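Local structure of aerobactin synthase IucC (Klebsiella pneumoniae, 6CN7) at residues T165-W170 and F201-Q206. The protein probably catalyses the ATP-dependent attachment of a second N6-acetyl-N6-hydroxylysine to N2-citryl-N6-acetyl-N6-hydroxylysine, the step that yields the siderophore aerobactin. The protein carries 5 engineered substitutions. Sequence-based numbering, arbitrary orientation.
Sequences TFRLHW and FARFNQ
Different first torsions bring Trp170 and Phe204 together. Trp170 CG is anti to its carbonyl carbon (chi1 -69°), and Phe204 CG is anti to the backbone N (chi1 176°). The two side chains cross at roughly a right angle. The phenyl ring turns its edge to the indole face in a T-shaped stack, with its centroid 5.6 Å from that of the five-membered ring and the planes at 63°. Phe204 CE1 also rests 3.9 Å from Trp170 CB. Trp170 NE1 donates a hydrogen bond to the carbonyl oxygen of Phe250, which helps set the rotation of the indole, and the Phe250 ring meets Phe204 edge-to-face. Here helix 198-210 packs against strand 165-174, part of the larger antiparallel sheet, within the IucA/IucC family region. Leu247 of the paired strand 244-250 touches Phe204, and Met196 and Pro219 touch both aromatic side chains. Nearer the surface, the guanidinium groups of Arg167 and Arg203 come close. Arg167 is extended as far as NE, and Arg203 bends at its third torsion. Arg167 NH1 and Arg203 NH2 come within 3.2 Å, both being donors of like charge. Glu200 probably offsets this: it forms a salt bridge with Arg203 and a long, weak ion pair with Arg167.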
loop_
_atom_site.group_PDB
_atom_site.type_symbol
_atom_site.label_atom_id
_atom_site.label_comp_id
_atom_site.label_asym_id
_atom_site.label_seq_id
_atom_site.Cartn_x
_atom_site.Cartn_y
_atom_site.Cartn_z
ATOM N N THR A 165 2.232 -3.740 -18.354
ATOM C CA THR A 165 0.797 -3.935 -18.483
ATOM C C THR A 165 0.243 -4.611 -17.235
ATOM O O THR A 165 0.980 -5.150 -16.407
ATOM C CB THR A 165 0.469 -4.768 -19.725
ATOM O OG1 THR A 165 1.064 -6.067 -19.606
ATOM C CG2 THR A 165 0.988 -4.087 -20.978
ATOM N N PHE A 166 -1.082 -4.583 -17.111
ATOM C CA PHE A 166 -1.730 -5.163 -15.944
ATOM C C PHE A 166 -3.213 -5.338 -16.227
ATOM O O PHE A 166 -3.790 -4.666 -17.086
ATOM C CB PHE A 166 -1.515 -4.297 -14.696
ATOM C CG PHE A 166 -1.880 -2.847 -14.886
ATOM C CD1 PHE A 166 -0.954 -1.945 -15.385
ATOM C CD2 PHE A 166 -3.147 -2.386 -14.562
ATOM C CE1 PHE A 166 -1.284 -0.612 -15.555
ATOM C CE2 PHE A 166 -3.482 -1.054 -14.732
ATOM C CZ PHE A 166 -2.549 -0.168 -15.228
ATOM N N ARG A 167 -3.817 -6.266 -15.492
ATOM C CA ARG A 167 -5.255 -6.470 -15.528
ATOM C C ARG A 167 -5.945 -5.520 -14.557
ATOM O O ARG A 167 -5.336 -4.992 -13.623
ATOM C CB ARG A 167 -5.610 -7.913 -15.167
ATOM C CG ARG A 167 -5.307 -8.928 -16.250
ATOM C CD ARG A 167 -5.796 -10.308 -15.845
ATOM N NE ARG A 167 -5.524 -11.315 -16.866
ATOM C CZ ARG A 167 -5.767 -12.614 -16.718
ATOM N NH1 ARG A 167 -6.285 -13.072 -15.586
ATOM N NH2 ARG A 167 -5.489 -13.456 -17.703
ATOM N N LEU A 168 -7.235 -5.311 -14.789
ATOM C CA LEU A 168 -8.053 -4.514 -13.892
ATOM C C LEU A 168 -8.739 -5.404 -12.866
ATOM O O LEU A 168 -9.020 -6.580 -13.116
ATOM C CB LEU A 168 -9.106 -3.731 -14.674
ATOM C CG LEU A 168 -8.565 -2.776 -15.736
ATOM C CD1 LEU A 168 -9.715 -2.123 -16.486
ATOM C CD2 LEU A 168 -7.653 -1.727 -15.112
ATOM N N HIS A 169 -8.998 -4.827 -11.699
ATOM C CA HIS A 169 -9.806 -5.467 -10.676
ATOM C C HIS A 169 -11.273 -5.120 -10.909
ATOM O O HIS A 169 -11.601 -4.027 -11.382
ATOM C CB HIS A 169 -9.361 -5.013 -9.287
ATOM C CG HIS A 169 -9.889 -5.857 -8.172
ATOM N ND1 HIS A 169 -9.290 -7.035 -7.783
ATOM C CD2 HIS A 169 -10.954 -5.689 -7.355
ATOM C CE1 HIS A 169 -9.966 -7.559 -6.776
ATOM N NE2 HIS A 169 -10.980 -6.761 -6.497
ATOM N N TRP A 170 -12.157 -6.060 -10.583
ATOM C CA TRP A 170 -13.578 -5.925 -10.878
ATOM C C TRP A 170 -14.399 -6.049 -9.603
ATOM O O TRP A 170 -14.208 -6.988 -8.822
ATOM C CB TRP A 170 -14.023 -6.974 -11.899
ATOM C CG TRP A 170 -13.452 -6.717 -13.250
ATOM C CD1 TRP A 170 -12.275 -7.192 -13.747
ATOM C CD2 TRP A 170 -14.023 -5.903 -14.280
ATOM N NE1 TRP A 170 -12.079 -6.731 -15.025
ATOM C CE2 TRP A 170 -13.139 -5.936 -15.376
ATOM C CE3 TRP A 170 -15.198 -5.151 -14.383
ATOM C CZ2 TRP A 170 -13.393 -5.247 -16.559
ATOM C CZ3 TRP A 170 -15.449 -4.470 -15.559
ATOM C CH2 TRP A 170 -14.551 -4.522 -16.631
ATOM N N PHE A 201 -14.765 -13.352 -20.196
ATOM C CA PHE A 201 -16.136 -12.976 -19.869
ATOM C C PHE A 201 -16.916 -14.153 -19.295
ATOM O O PHE A 201 -17.811 -13.959 -18.467
ATOM C CB PHE A 201 -16.836 -12.428 -21.113
ATOM C CG PHE A 201 -18.280 -12.069 -20.891
ATOM C CD1 PHE A 201 -18.634 -10.806 -20.446
ATOM C CD2 PHE A 201 -19.283 -12.992 -21.140
ATOM C CE1 PHE A 201 -19.962 -10.473 -20.246
ATOM C CE2 PHE A 201 -20.611 -12.665 -20.940
ATOM C CZ PHE A 201 -20.951 -11.405 -20.493
ATOM N N ALA A 202 -16.593 -15.377 -19.721
ATOM C CA ALA A 202 -17.260 -16.549 -19.163
ATOM C C ALA A 202 -16.761 -16.841 -17.754
ATOM O O ALA A 202 -17.560 -17.126 -16.854
ATOM C CB ALA A 202 -17.043 -17.758 -20.071
ATOM N N ARG A 203 -15.444 -16.781 -17.547
ATOM C CA ARG A 203 -14.902 -16.910 -16.200
ATOM C C ARG A 203 -15.476 -15.837 -15.284
ATOM O O ARG A 203 -15.806 -16.111 -14.123
ATOM C CB ARG A 203 -13.376 -16.827 -16.247
ATOM C CG ARG A 203 -12.683 -17.131 -14.927
ATOM C CD ARG A 203 -11.190 -17.360 -15.131
ATOM N NE ARG A 203 -10.488 -16.143 -15.534
ATOM C CZ ARG A 203 -9.918 -15.287 -14.691
ATOM N NH1 ARG A 203 -9.960 -15.500 -13.382
ATOM N NH2 ARG A 203 -9.299 -14.210 -15.158
ATOM N N PHE A 204 -15.611 -14.612 -15.794
ATOM C CA PHE A 204 -16.196 -13.533 -15.004
ATOM C C PHE A 204 -17.642 -13.839 -14.635
ATOM O O PHE A 204 -18.063 -13.610 -13.494
ATOM C CB PHE A 204 -16.101 -12.220 -15.783
ATOM C CG PHE A 204 -16.755 -11.054 -15.100
ATOM C CD1 PHE A 204 -16.111 -10.381 -14.076
ATOM C CD2 PHE A 204 -18.010 -10.619 -15.495
ATOM C CE1 PHE A 204 -16.708 -9.302 -13.453
ATOM C CE2 PHE A 204 -18.612 -9.540 -14.875
ATOM C CZ PHE A 204 -17.959 -8.882 -13.854
ATOM N N ASN A 205 -18.389 -14.400 -15.567
ATOM C CA ASN A 205 -19.770 -14.729 -15.301
ATOM C C ASN A 205 -19.902 -15.864 -14.329
ATOM O O ASN A 205 -20.742 -15.868 -13.479
ATOM C CB ASN A 205 -20.507 -14.979 -16.582
ATOM C CG ASN A 205 -21.685 -14.046 -16.753
ATOM O OD1 ASN A 205 -21.570 -12.967 -17.311
ATOM N ND2 ASN A 205 -22.830 -14.458 -16.237
ATOM N N GLN A 206 -19.015 -16.801 -14.406
ATOM C CA GLN A 206 -19.046 -17.916 -13.464
ATOM C C GLN A 206 -18.891 -17.418 -12.032
ATOM O O GLN A 206 -19.681 -17.771 -11.149
ATOM C CB GLN A 206 -17.949 -18.924 -13.810
ATOM C CG GLN A 206 -17.923 -20.155 -12.910
ATOM C CD GLN A 206 -19.151 -21.031 -13.081
ATOM O OE1 GLN A 206 -19.513 -21.402 -14.197
ATOM N NE2 GLN A 206 -19.800 -21.363 -11.970
#